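Phenol hydroxylase component phN (Pseudomonas stutzeri, PDB 3U52) probably serves as the diiron-bearing subunit of a bacterial multicomponent monooxygenase that uses molecular oxygen to hydroxylate phenol. Local coordinates at residues A66-K71 with A229-A234; Y73-A78 with T222-F227; P106-A111 with Q143-A148; Q132-D137 with S197-L202. One frame throughout, in Å; residues are numbered along the deposited sequence.

Interaction 1 (A66-K71 with A229-A234); sequences AEKEKK and AQSDEA. With FE (Fe (III) ion), chain H.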
loop_
_atom_site.group_PDB
_atom_site.type_symbol
_atom_site.label_atom_id
_atom_site.label_comp_id
_atom_site.label_asym_id
_atom_site.label_seq_id
_atom_site.Cartn_x
_atom_site.Cartn_y
_atom_site.Cartn_z
ATOM N N ALA A 66 -0.875 9.386 8.637
ATOM C CA ALA A 66 -1.899 8.440 8.183
ATOM C C ALA A 66 -1.622 7.983 6.739
ATOM O O ALA A 66 -1.795 6.803 6.412
ATOM C CB ALA A 66 -3.294 9.010 8.312
ATOM N N GLU A 67 -1.125 8.899 5.918
ATOM C CA GLU A 67 -0.763 8.604 4.513
ATOM C C GLU A 67 0.389 7.591 4.399
ATOM O O GLU A 67 0.266 6.604 3.635
ATOM C CB GLU A 67 -0.487 9.885 3.711
ATOM C CG GLU A 67 -0.093 9.654 2.231
ATOM C CD GLU A 67 -1.266 9.153 1.318
ATOM O OE1 GLU A 67 -2.458 9.194 1.753
ATOM O OE2 GLU A 67 -0.991 8.729 0.149
ATOM N N LYS A 68 1.454 7.799 5.184
ATOM C CA LYS A 68 2.582 6.880 5.251
ATOM C C LYS A 68 2.146 5.506 5.769
ATOM O O LYS A 68 2.541 4.469 5.198
ATOM C CB LYS A 68 3.672 7.436 6.176
ATOM C CG LYS A 68 4.176 8.846 5.722
ATOM C CD LYS A 68 4.882 9.646 6.896
ATOM C CE LYS A 68 6.006 8.864 7.545
ATOM N NZ LYS A 68 7.013 8.712 6.475
ATOM N N GLU A 69 1.358 5.492 6.860
ATOM C CA GLU A 69 0.831 4.237 7.446
ATOM C C GLU A 69 -0.050 3.384 6.524
ATOM O O GLU A 69 0.076 2.151 6.499
ATOM C CB GLU A 69 0.063 4.498 8.748
ATOM C CG GLU A 69 0.927 4.997 9.910
ATOM C CD GLU A 69 1.716 3.886 10.585
ATOM O OE1 GLU A 69 2.957 3.788 10.375
ATOM O OE2 GLU A 69 1.086 3.101 11.334
ATOM N N LYS A 70 -0.984 4.019 5.840
ATOM C CA LYS A 70 -1.844 3.314 4.919
ATOM C C LYS A 70 -1.003 2.629 3.819
ATOM O O LYS A 70 -1.257 1.494 3.481
ATOM C CB LYS A 70 -2.932 4.234 4.385
ATOM C CG LYS A 70 -4.010 3.475 3.531
ATOM C CD LYS A 70 -5.510 3.874 3.864
ATOM C CE LYS A 70 -5.882 5.318 3.372
ATOM N NZ LYS A 70 -7.349 5.505 2.959
ATOM N N LYS A 71 0.046 3.312 3.348
ATOM C CA LYS A 71 0.976 2.751 2.354
ATOM C C LYS A 71 1.843 1.607 2.893
ATOM O O LYS A 71 1.977 0.586 2.216
ATOM C CB LYS A 71 1.807 3.837 1.664
ATOM C CG LYS A 71 0.914 4.834 0.882
ATOM C CD LYS A 71 1.685 5.709 -0.114
ATOM C CE LYS A 71 2.687 6.630 0.574
ATOM N NZ LYS A 71 2.754 7.984 -0.116
ATOM N N ALA A 229 10.342 5.439 7.999
ATOM C CA ALA A 229 10.877 6.078 9.168
ATOM C C ALA A 229 11.802 7.254 8.846
ATOM O O ALA A 229 12.106 8.014 9.750
ATOM C CB ALA A 229 11.598 5.059 10.010
ATOM N N GLN A 230 12.227 7.426 7.585
ATOM C CA GLN A 230 13.123 8.549 7.211
ATOM C C GLN A 230 12.649 9.949 7.592
ATOM O O GLN A 230 13.401 10.689 8.234
ATOM C CB GLN A 230 13.486 8.530 5.734
ATOM C CG GLN A 230 14.515 7.453 5.445
ATOM C CD GLN A 230 14.887 7.409 3.977
ATOM O OE1 GLN A 230 14.026 7.574 3.117
ATOM N NE2 GLN A 230 16.175 7.200 3.683
ATOM N N SER A 231 11.426 10.308 7.218
ATOM C CA SER A 231 10.897 11.616 7.589
ATOM C C SER A 231 10.809 11.794 9.111
ATOM O O SER A 231 10.981 12.888 9.614
ATOM C CB SER A 231 9.554 11.911 6.910
ATOM O OG SER A 231 8.577 10.955 7.271
ATOM N N ASP A 232 10.553 10.712 9.844
ATOM C CA ASP A 232 10.502 10.775 11.291
ATOM C C ASP A 232 11.899 11.129 11.788
ATOM O O ASP A 232 12.043 12.041 12.577
ATOM C CB ASP A 232 10.101 9.428 11.927
ATOM C CG ASP A 232 8.662 8.999 11.629
ATOM O OD1 ASP A 232 7.810 9.807 11.229
ATOM O OD2 ASP A 232 8.377 7.803 11.844
ATOM N N GLU A 233 12.920 10.417 11.311
ATOM C CA GLU A 233 14.292 10.591 11.823
ATOM C C GLU A 233 14.879 11.917 11.490
ATOM O O GLU A 233 15.720 12.386 12.244
ATOM C CB GLU A 233 15.270 9.490 11.355
ATOM C CG GLU A 233 14.904 8.098 11.869
ATOM C CD GLU A 233 14.565 8.045 13.371
ATOM O OE1 GLU A 233 13.528 7.458 13.696
ATOM O OE2 GLU A 233 15.290 8.564 14.247
ATOM N N ALA A 234 14.460 12.515 10.375
ATOM C CA ALA A 234 14.806 13.895 10.081
ATOM C C ALA A 234 14.379 14.846 11.208
ATOM O O ALA A 234 15.129 15.756 11.559
ATOM C CB ALA A 234 14.196 14.347 8.751
HETATM FE FE FE H . 14.287 8.244 15.987
#
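K68 and S231 form the one hydrogen bond between these two helical segments: the ammonium NZ donates to OG of S231 over 2.8 Å. The backbones stay well apart, the CA atoms of K68 and A229 being 9.2 Å from each other, and the lysine spans this distance. Its chain bends at both of its last torsions (chi3 54°, chi4 65°), which brings CE to 3.3 Å from the serine OG and turns NZ back so that it also donates to the carbonyl O of S228. A serine in place of the lysine would probably leave both OG of S231 and that carbonyl without their ammonium partner.

NZ of K68 lies 4.9 Å from OD1 of D232, too far for a salt bridge; D232 is held chiefly by H141, a ligand of the other iron, with R140 and R235 as salt-bridge partners, a second-shell role.

Metal binding occupies the next residue: E233 chelates one iron, with OE2 at 2.0 Å from the metal and OE1 at 2.5 Å, while E199 and H236 complete the protein ligands. The contact thus ties helix 58-81 to the iron-bearing helix 220-250, with helix 125-155 packing against both through R140 and H141.

Interaction 2 (Y73-A78 with T222-F227); sequences YAIFDA and TVTFGF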
loop_
_atom_site.group_PDB
_atom_site.type_symbol
_atom_site.label_atom_id
_atom_site.label_comp_id
_atom_site.label_asym_id
_atom_site.label_seq_id
_atom_site.Cartn_x
_atom_site.Cartn_y
_atom_site.Cartn_z
ATOM N N TYR A 73 1.230 -0.419 5.608
ATOM C CA TYR A 73 0.421 -1.595 5.872
ATOM C C TYR A 73 -0.077 -2.353 4.632
ATOM O O TYR A 73 -0.162 -3.575 4.647
ATOM C CB TYR A 73 -0.741 -1.277 6.829
ATOM C CG TYR A 73 -0.187 -1.211 8.238
ATOM C CD1 TYR A 73 0.010 -2.382 8.991
ATOM C CD2 TYR A 73 0.260 0.000 8.762
ATOM C CE1 TYR A 73 0.572 -2.306 10.289
ATOM C CE2 TYR A 73 0.820 0.079 10.048
ATOM C CZ TYR A 73 0.973 -1.071 10.800
ATOM O OH TYR A 73 1.530 -1.011 12.074
ATOM N N ALA A 74 -0.339 -1.619 3.564
ATOM C CA ALA A 74 -0.690 -2.232 2.252
ATOM C C ALA A 74 0.467 -3.099 1.778
ATOM O O ALA A 74 0.253 -4.194 1.270
ATOM C CB ALA A 74 -0.950 -1.160 1.226
ATOM N N ILE A 75 1.686 -2.575 1.929
ATOM C CA ILE A 75 2.898 -3.296 1.519
ATOM C C ILE A 75 3.117 -4.506 2.434
ATOM O O ILE A 75 3.457 -5.610 1.948
ATOM C CB ILE A 75 4.130 -2.353 1.474
ATOM C CG1 ILE A 75 3.962 -1.353 0.324
ATOM C CG2 ILE A 75 5.449 -3.130 1.293
ATOM C CD1 ILE A 75 4.822 -0.102 0.348
ATOM N N PHE A 76 2.945 -4.311 3.750
ATOM C CA PHE A 76 3.123 -5.415 4.709
ATOM C C PHE A 76 2.166 -6.590 4.417
ATOM O O PHE A 76 2.550 -7.777 4.601
ATOM C CB PHE A 76 2.864 -4.969 6.169
ATOM C CG PHE A 76 3.980 -4.186 6.800
ATOM C CD1 PHE A 76 5.232 -4.090 6.219
ATOM C CD2 PHE A 76 3.773 -3.591 8.042
ATOM C CE1 PHE A 76 6.272 -3.355 6.848
ATOM C CE2 PHE A 76 4.790 -2.830 8.676
ATOM C CZ PHE A 76 6.045 -2.744 8.096
ATOM N N ASP A 77 0.901 -6.285 4.100
ATOM C CA ASP A 77 -0.069 -7.316 3.778
ATOM C C ASP A 77 0.285 -8.041 2.478
ATOM O O ASP A 77 0.044 -9.239 2.383
ATOM C CB ASP A 77 -1.498 -6.767 3.613
ATOM C CG ASP A 77 -2.082 -6.187 4.891
ATOM O OD1 ASP A 77 -2.871 -5.229 4.743
ATOM O OD2 ASP A 77 -1.797 -6.676 6.023
ATOM N N ALA A 78 0.787 -7.312 1.480
ATOM C CA ALA A 78 1.178 -7.867 0.186
ATOM C C ALA A 78 2.386 -8.811 0.339
ATOM O O ALA A 78 2.490 -9.859 -0.360
ATOM C CB ALA A 78 1.564 -6.742 -0.777
ATOM N N THR A 222 11.271 -4.901 5.865
ATOM C CA THR A 222 12.215 -4.068 6.628
ATOM C C THR A 222 12.572 -2.784 5.826
ATOM O O THR A 222 12.579 -1.638 6.367
ATOM C CB THR A 222 13.456 -4.931 7.070
ATOM O OG1 THR A 222 13.014 -6.008 7.929
ATOM C CG2 THR A 222 14.565 -4.089 7.781
ATOM N N VAL A 223 12.816 -2.933 4.523
ATOM C CA VAL A 223 13.243 -1.762 3.794
ATOM C C VAL A 223 12.096 -0.724 3.729
ATOM O O VAL A 223 12.336 0.482 3.825
ATOM C CB VAL A 223 13.900 -2.069 2.438
ATOM C CG1 VAL A 223 12.868 -2.420 1.401
ATOM C CG2 VAL A 223 14.679 -0.843 1.986
ATOM N N THR A 224 10.864 -1.218 3.649
ATOM C CA THR A 224 9.665 -0.376 3.620
ATOM C C THR A 224 9.502 0.316 4.975
ATOM O O THR A 224 9.178 1.497 5.033
ATOM C CB THR A 224 8.408 -1.215 3.294
ATOM O OG1 THR A 224 8.579 -1.795 1.994
ATOM C CG2 THR A 224 7.123 -0.342 3.303
ATOM N N PHE A 225 9.686 -0.442 6.069
ATOM C CA PHE A 225 9.716 0.206 7.362
ATOM C C PHE A 225 10.786 1.321 7.362
ATOM O O PHE A 225 10.502 2.446 7.765
ATOM C CB PHE A 225 9.962 -0.746 8.539
ATOM C CG PHE A 225 10.317 0.014 9.785
ATOM C CD1 PHE A 225 9.320 0.732 10.469
ATOM C CD2 PHE A 225 11.642 0.134 10.205
ATOM C CE1 PHE A 225 9.643 1.525 11.575
ATOM C CE2 PHE A 225 11.973 0.929 11.317
ATOM C CZ PHE A 225 10.969 1.628 11.996
ATOM N N GLY A 226 12.013 1.030 6.910
ATOM C CA GLY A 226 13.111 2.073 6.851
ATOM C C GLY A 226 12.795 3.320 6.024
ATOM O O GLY A 226 12.972 4.470 6.497
ATOM N N PHE A 227 12.310 3.130 4.802
ATOM C CA PHE A 227 11.819 4.276 4.020
ATOM C C PHE A 227 10.774 5.078 4.772
ATOM O O PHE A 227 10.837 6.280 4.773
ATOM C CB PHE A 227 11.247 3.883 2.626
ATOM C CG PHE A 227 12.319 3.516 1.594
ATOM C CD1 PHE A 227 12.271 2.290 0.922
ATOM C CD2 PHE A 227 13.377 4.374 1.329
ATOM C CE1 PHE A 227 13.274 1.921 -0.013
ATOM C CE2 PHE A 227 14.388 4.018 0.402
ATOM C CZ PHE A 227 14.326 2.784 -0.273
#
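Helices 58-81 and 220-250 come close at I75 and T224, whose CA atoms are 7.7 Å apart, and no backbone atoms bond across. These two side chains reach toward each other tip to tip. From I75 the methyl CG2 approaches OG1 of T224 at 3.5 Å, and CD1 lies 3.8 Å from the threonine methyl CG2. The torsion of T224 (chi1 -61°) puts its methyl opposite the backbone N and leaves OG1 beside that N, where the hydroxyl reaches the carbonyl O of M220 one turn earlier in its own helix.

The second contact is looser. CZ of F76 comes to 4.4 Å from CB of F225, so the base of one phenylalanine sits at the ring edge of the other, near the ring plane, and the two rings do not stack. The F225 ring itself leads away from helix 58-81 to T144 and Q145 of helix 125-155, where it touches a bound xenon.

I75 also packs on A78 of the second subunit, which brings the contact to the subunit interface. Because the single polar atom in the touching side chains is satisfied within its own helix, cohesion here rests on van der Waals packing of methyl and aromatic groups, with no directional bond between these two segments.

Interaction 3 (P106-A111 with Q143-A148); sequences PLEHAA and QTQQHA. With FE (Fe (III) ion), chain G.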
loop_
_atom_site.group_PDB
_atom_site.type_symbol
_atom_site.label_atom_id
_atom_site.label_comp_id
_atom_site.label_asym_id
_atom_site.label_seq_id
_atom_site.Cartn_x
_atom_site.Cartn_y
_atom_site.Cartn_z
ATOM N N PRO A 106 12.826 -3.356 21.434
ATOM C CA PRO A 106 12.454 -3.001 22.781
ATOM C C PRO A 106 12.995 -1.625 23.179
ATOM O O PRO A 106 12.353 -0.925 23.963
ATOM C CB PRO A 106 13.062 -4.129 23.631
ATOM C CG PRO A 106 13.146 -5.363 22.626
ATOM C CD PRO A 106 13.625 -4.600 21.371
ATOM N N LEU A 107 14.097 -1.204 22.586
ATOM C CA LEU A 107 14.605 0.140 22.806
ATOM C C LEU A 107 13.659 1.204 22.259
ATOM O O LEU A 107 13.552 2.294 22.852
ATOM C CB LEU A 107 16.007 0.288 22.213
ATOM C CG LEU A 107 17.183 0.029 23.181
ATOM C CD1 LEU A 107 16.852 -0.811 24.376
ATOM C CD2 LEU A 107 18.476 -0.398 22.454
ATOM N N GLU A 108 12.947 0.888 21.157
ATOM C CA GLU A 108 12.068 1.883 20.526
ATOM C C GLU A 108 11.004 2.136 21.605
ATOM O O GLU A 108 10.606 3.268 21.864
ATOM C CB GLU A 108 11.372 1.323 19.274
ATOM C CG GLU A 108 12.291 0.923 18.076
ATOM C CD GLU A 108 12.762 2.121 17.298
ATOM O OE1 GLU A 108 13.276 1.965 16.177
ATOM O OE2 GLU A 108 12.622 3.230 17.814
ATOM N N HIS A 109 10.524 1.052 22.200
ATOM C CA HIS A 109 9.445 1.122 23.184
ATOM C C HIS A 109 9.885 1.825 24.483
ATOM O O HIS A 109 9.156 2.670 24.998
ATOM C CB HIS A 109 8.916 -0.247 23.515
ATOM C CG HIS A 109 7.532 -0.206 24.059
ATOM N ND1 HIS A 109 6.423 -0.210 23.245
ATOM C CD2 HIS A 109 7.073 -0.067 25.316
ATOM C CE1 HIS A 109 5.333 -0.127 23.983
ATOM N NE2 HIS A 109 5.701 -0.026 25.245
ATOM N N ALA A 110 11.061 1.470 25.008
ATOM C CA ALA A 110 11.716 2.272 26.057
ATOM C C ALA A 110 11.826 3.767 25.718
ATOM O O ALA A 110 11.631 4.609 26.594
ATOM C CB ALA A 110 13.072 1.729 26.345
ATOM N N ALA A 111 12.077 4.116 24.454
ATOM C CA ALA A 111 12.250 5.521 24.102
ATOM C C ALA A 111 10.868 6.205 24.149
ATOM O O ALA A 111 10.733 7.376 24.574
ATOM C CB ALA A 111 12.890 5.661 22.776
ATOM N N GLN A 143 5.603 -0.451 17.369
ATOM C CA GLN A 143 4.476 -1.237 16.902
ATOM C C GLN A 143 4.623 -1.660 15.455
ATOM O O GLN A 143 4.327 -2.805 15.127
ATOM C CB GLN A 143 3.193 -0.433 17.135
ATOM C CG GLN A 143 2.957 -0.104 18.630
ATOM C CD GLN A 143 1.602 0.514 18.856
ATOM O OE1 GLN A 143 1.127 1.286 18.015
ATOM N NE2 GLN A 143 0.962 0.177 19.978
ATOM N N THR A 144 5.057 -0.770 14.579
ATOM C CA THR A 144 5.240 -1.138 13.181
ATOM C C THR A 144 6.366 -2.176 12.992
ATOM O O THR A 144 6.279 -3.019 12.120
ATOM C CB THR A 144 5.490 0.081 12.268
ATOM O OG1 THR A 144 6.737 0.665 12.596
ATOM C CG2 THR A 144 4.407 1.150 12.423
ATOM N N GLN A 145 7.409 -2.133 13.821
ATOM C CA GLN A 145 8.382 -3.213 13.868
ATOM C C GLN A 145 7.772 -4.556 14.291
ATOM O O GLN A 145 8.049 -5.548 13.648
ATOM C CB GLN A 145 9.595 -2.818 14.748
ATOM C CG GLN A 145 10.388 -1.703 14.048
ATOM C CD GLN A 145 11.410 -1.047 14.951
ATOM O OE1 GLN A 145 11.702 -1.579 16.012
ATOM N NE2 GLN A 145 11.973 0.112 14.519
ATOM N N GLN A 146 6.893 -4.587 15.306
ATOM C CA GLN A 146 6.224 -5.845 15.662
ATOM C C GLN A 146 5.429 -6.371 14.474
ATOM O O GLN A 146 5.341 -7.599 14.266
ATOM C CB GLN A 146 5.243 -5.696 16.818
ATOM C CG GLN A 146 5.860 -5.234 18.124
ATOM C CD GLN A 146 6.922 -6.185 18.649
ATOM O OE1 GLN A 146 6.730 -7.417 18.661
ATOM N NE2 GLN A 146 8.041 -5.620 19.119
ATOM N N HIS A 147 4.819 -5.461 13.722
ATOM C CA HIS A 147 3.992 -5.875 12.581
ATOM C C HIS A 147 4.878 -6.319 11.436
ATOM O O HIS A 147 4.557 -7.306 10.777
ATOM C CB HIS A 147 3.009 -4.747 12.200
ATOM C CG HIS A 147 1.957 -4.523 13.251
ATOM N ND1 HIS A 147 1.400 -3.295 13.515
ATOM C CD2 HIS A 147 1.329 -5.393 14.068
ATOM C CE1 HIS A 147 0.507 -3.406 14.475
ATOM N NE2 HIS A 147 0.451 -4.670 14.835
ATOM N N ALA A 148 6.017 -5.641 11.250
ATOM C CA ALA A 148 6.968 -5.964 10.166
ATOM C C ALA A 148 7.536 -7.369 10.300
ATOM O O ALA A 148 7.650 -8.088 9.313
ATOM C CB ALA A 148 8.135 -4.946 10.085
HETATM FE FE FE G . 12.801 5.210 16.687
#
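The carboxamide of Q145 lies across the end of E108, its NE2 donating to the carboxylate OE1 over 2.8 Å with an N-H...O angle of 153°. The two side chains cross at about a right angle and their flat groups are turned 60° apart, so the N-H comes down on OE1 from above the carboxylate plane. The other half of the amide rests against the aliphatic part of the glutamate: OE1 of Q145 is 3.3 Å from CG of E108, and its strongest polar partner is OG of S105, the residue just before P106. Both ends of the amide are therefore engaged, which fixes its rotation.

E108 divides its oxygens between two tasks. A bend at chi2 (-77°) turns the carboxylate toward the metal, and OE2 binds the iron at 2.3 Å while OE1 stays at 3.3 Å, so the glutamate is a one-oxygen ligand. E138 and H141 are the other protein ligands of this iron. Helices 105-121 and 125-155 are two of the helices that enclose the pair of irons in the carboxylate-bridged diiron fold of this hydroxylase family, and E138 and H141 form one of its two E-x-x-H motifs.

As a second-shell residue Q145 probably helps to keep OE1 of E108 turned from the metal. An alanine here would probably leave that oxygen without its N-H donor and let the carboxylate turn more readily about its ligating bond. Beside the amide lie the ring of F225 and a bound xenon, which also touches A148.

Interaction 4 (Q132-D137 with S197-L202); sequences QMQAID and SFEYVL. With FE (Fe (III) ion), chain H.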
loop_
_atom_site.group_PDB
_atom_site.type_symbol
_atom_site.label_atom_id
_atom_site.label_comp_id
_atom_site.label_asym_id
_atom_site.label_seq_id
_atom_site.Cartn_x
_atom_site.Cartn_y
_atom_site.Cartn_z
ATOM N N GLN A 132 7.226 15.260 23.057
ATOM C CA GLN A 132 6.015 14.453 22.962
ATOM C C GLN A 132 5.812 13.924 21.540
ATOM O O GLN A 132 5.289 12.840 21.355
ATOM C CB GLN A 132 4.804 15.266 23.336
ATOM C CG GLN A 132 4.705 15.588 24.843
ATOM C CD GLN A 132 3.496 16.481 25.124
ATOM O OE1 GLN A 132 2.623 16.668 24.258
ATOM N NE2 GLN A 132 3.477 17.083 26.298
ATOM N N MET A 133 6.117 14.720 20.534
ATOM C CA MET A 133 5.972 14.233 19.153
ATOM C C MET A 133 6.992 13.124 18.893
ATOM O O MET A 133 6.651 12.124 18.256
ATOM C CB MET A 133 6.136 15.339 18.169
ATOM C CG MET A 133 5.261 15.072 16.945
ATOM S SD MET A 133 5.332 16.468 15.745
ATOM C CE MET A 133 4.055 17.509 16.509
ATOM N N GLN A 134 8.204 13.257 19.465
ATOM C CA GLN A 134 9.178 12.178 19.407
ATOM C C GLN A 134 8.660 10.905 20.127
ATOM O O GLN A 134 8.708 9.806 19.580
ATOM C CB GLN A 134 10.552 12.622 19.941
ATOM C CG GLN A 134 11.492 11.471 20.031
ATOM C CD GLN A 134 12.800 11.700 19.352
ATOM O OE1 GLN A 134 13.171 12.833 19.030
ATOM N NE2 GLN A 134 13.526 10.600 19.110
ATOM N N ALA A 135 8.083 11.068 21.312
ATOM C CA ALA A 135 7.505 9.919 22.017
ATOM C C ALA A 135 6.499 9.125 21.169
ATOM O O ALA A 135 6.562 7.878 21.097
ATOM C CB ALA A 135 6.830 10.391 23.325
ATOM N N ILE A 136 5.556 9.813 20.543
ATOM C CA ILE A 136 4.538 9.057 19.796
ATOM C C ILE A 136 5.154 8.471 18.481
ATOM O O ILE A 136 4.729 7.420 18.016
ATOM C CB ILE A 136 3.243 9.874 19.591
ATOM C CG1 ILE A 136 2.098 8.967 19.131
ATOM C CG2 ILE A 136 3.529 10.970 18.591
ATOM C CD1 ILE A 136 0.716 9.691 19.015
ATOM N N ASP A 137 6.167 9.115 17.892
ATOM C CA ASP A 137 6.923 8.451 16.800
ATOM C C ASP A 137 7.617 7.165 17.239
ATOM O O ASP A 137 7.694 6.192 16.470
ATOM C CB ASP A 137 8.005 9.377 16.199
ATOM C CG ASP A 137 7.466 10.627 15.540
ATOM O OD1 ASP A 137 6.271 10.764 15.150
ATOM O OD2 ASP A 137 8.301 11.557 15.426
ATOM N N SER A 197 23.330 12.169 21.319
ATOM C CA SER A 197 24.341 11.126 21.076
ATOM C C SER A 197 23.832 9.974 20.187
ATOM O O SER A 197 24.501 9.575 19.225
ATOM C CB SER A 197 24.913 10.610 22.429
ATOM O OG SER A 197 25.482 11.694 23.177
ATOM N N PHE A 198 22.646 9.465 20.479
ATOM C CA PHE A 198 22.049 8.323 19.793
ATOM C C PHE A 198 21.455 8.850 18.477
ATOM O O PHE A 198 21.900 8.466 17.380
ATOM C CB PHE A 198 20.932 7.792 20.709
ATOM C CG PHE A 198 20.630 6.303 20.630
ATOM C CD1 PHE A 198 21.546 5.367 20.212
ATOM C CD2 PHE A 198 19.397 5.834 21.102
ATOM C CE1 PHE A 198 21.172 3.980 20.196
ATOM C CE2 PHE A 198 19.062 4.451 21.114
ATOM C CZ PHE A 198 19.930 3.550 20.656
ATOM N N GLU A 199 20.482 9.764 18.587
ATOM C CA GLU A 199 19.646 10.181 17.433
ATOM C C GLU A 199 20.286 11.129 16.478
ATOM O O GLU A 199 19.751 11.330 15.407
ATOM C CB GLU A 199 18.347 10.853 17.868
ATOM C CG GLU A 199 17.405 9.944 18.609
ATOM C CD GLU A 199 16.647 9.033 17.659
ATOM O OE1 GLU A 199 15.414 9.117 17.591
ATOM O OE2 GLU A 199 17.302 8.235 16.961
ATOM N N TYR A 200 21.366 11.782 16.869
ATOM C CA TYR A 200 22.014 12.688 15.975
ATOM C C TYR A 200 23.405 12.192 15.586
ATOM O O TYR A 200 23.680 11.978 14.405
ATOM C CB TYR A 200 22.049 14.117 16.536
ATOM C CG TYR A 200 22.610 15.075 15.534
ATOM C CD1 TYR A 200 23.908 15.523 15.624
ATOM C CD2 TYR A 200 21.842 15.491 14.452
ATOM C CE1 TYR A 200 24.444 16.389 14.638
ATOM C CE2 TYR A 200 22.344 16.323 13.495
ATOM C CZ TYR A 200 23.647 16.784 13.585
ATOM O OH TYR A 200 24.132 17.659 12.605
ATOM N N VAL A 201 24.282 12.023 16.553
ATOM C CA VAL A 201 25.633 11.622 16.265
ATOM C C VAL A 201 25.787 10.179 15.694
ATOM O O VAL A 201 26.496 9.989 14.696
ATOM C CB VAL A 201 26.556 11.831 17.466
ATOM C CG1 VAL A 201 28.008 11.393 17.108
ATOM C CG2 VAL A 201 26.548 13.307 17.845
ATOM N N LEU A 202 25.134 9.191 16.320
ATOM C CA LEU A 202 25.417 7.772 16.054
ATOM C C LEU A 202 24.306 7.079 15.275
ATOM O O LEU A 202 24.431 5.909 14.911
ATOM C CB LEU A 202 25.703 7.042 17.379
ATOM C CG LEU A 202 26.986 7.540 18.094
ATOM C CD1 LEU A 202 27.154 6.911 19.493
ATOM C CD2 LEU A 202 28.262 7.285 17.240
HETATM FE FE FE H . 14.287 8.244 15.987
#
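Q134 and E199 approach from opposite directions, amide NE2 against carboxylate OE1, and theirs is the one contact between the two segments. Their CA atoms are 10.8 Å apart, so both long side chains are needed to close the distance; CG of Q134 lies anti to the backbone N (chi1 173°), which carries the chain toward E199.

The hydrogen bond from NE2 of Q134 to OE1 of E199 measures 2.8 Å, but its N-H...O angle of 126° makes it weak, and the amide and carboxylate planes are 58° apart. The main partner of NE2 is OE1 of E138, a ligand of the other iron, so the amide is shared between carboxylates of both metal sites.

Metal coordination sets the position of E199. Its OE1 binds the iron at 2.1 Å while OE2 stays at 3.2 Å from it, so the oxygen that receives the amide is the ligating one. E233 and H236 are the other protein ligands. D137 accepts a hydrogen bond from NE2 of H236 as a second-shell residue.

On the backbone of 197-202 the helix widens into a pi-type turn, with N of L202 bonded to O of S197 at 3.0 Å. The Q134-E199 bond links helix 125-155 to helix 187-216 beside the iron, while H236 and L239 of helix 220-250 and Y115 of helix 105-121 pack round Q134.

Interactions 1 and 2 join the same pair, helix 58-81 and helix 220-250, with centres 11 Å apart, and both border the second subunit. The first is partly buried and polar, the second buried and mainly apolar. Interactions 3 and 4 lie deeper, both using helix 125-155, and in each a glutamine amide meets an iron-binding carboxylate: on the non-ligating oxygen in 3, on the ligating one in 4. Interactions 1 and 4 share one iron, OE2 of E233 lying 3.4 Å from OE1 of E199, like charges brought together by the metal. F225 and Y73 of interaction 2 touch interaction 3, where OH of Y73 probably hydrogen-bonds ND1 of H147 (2.7 Å).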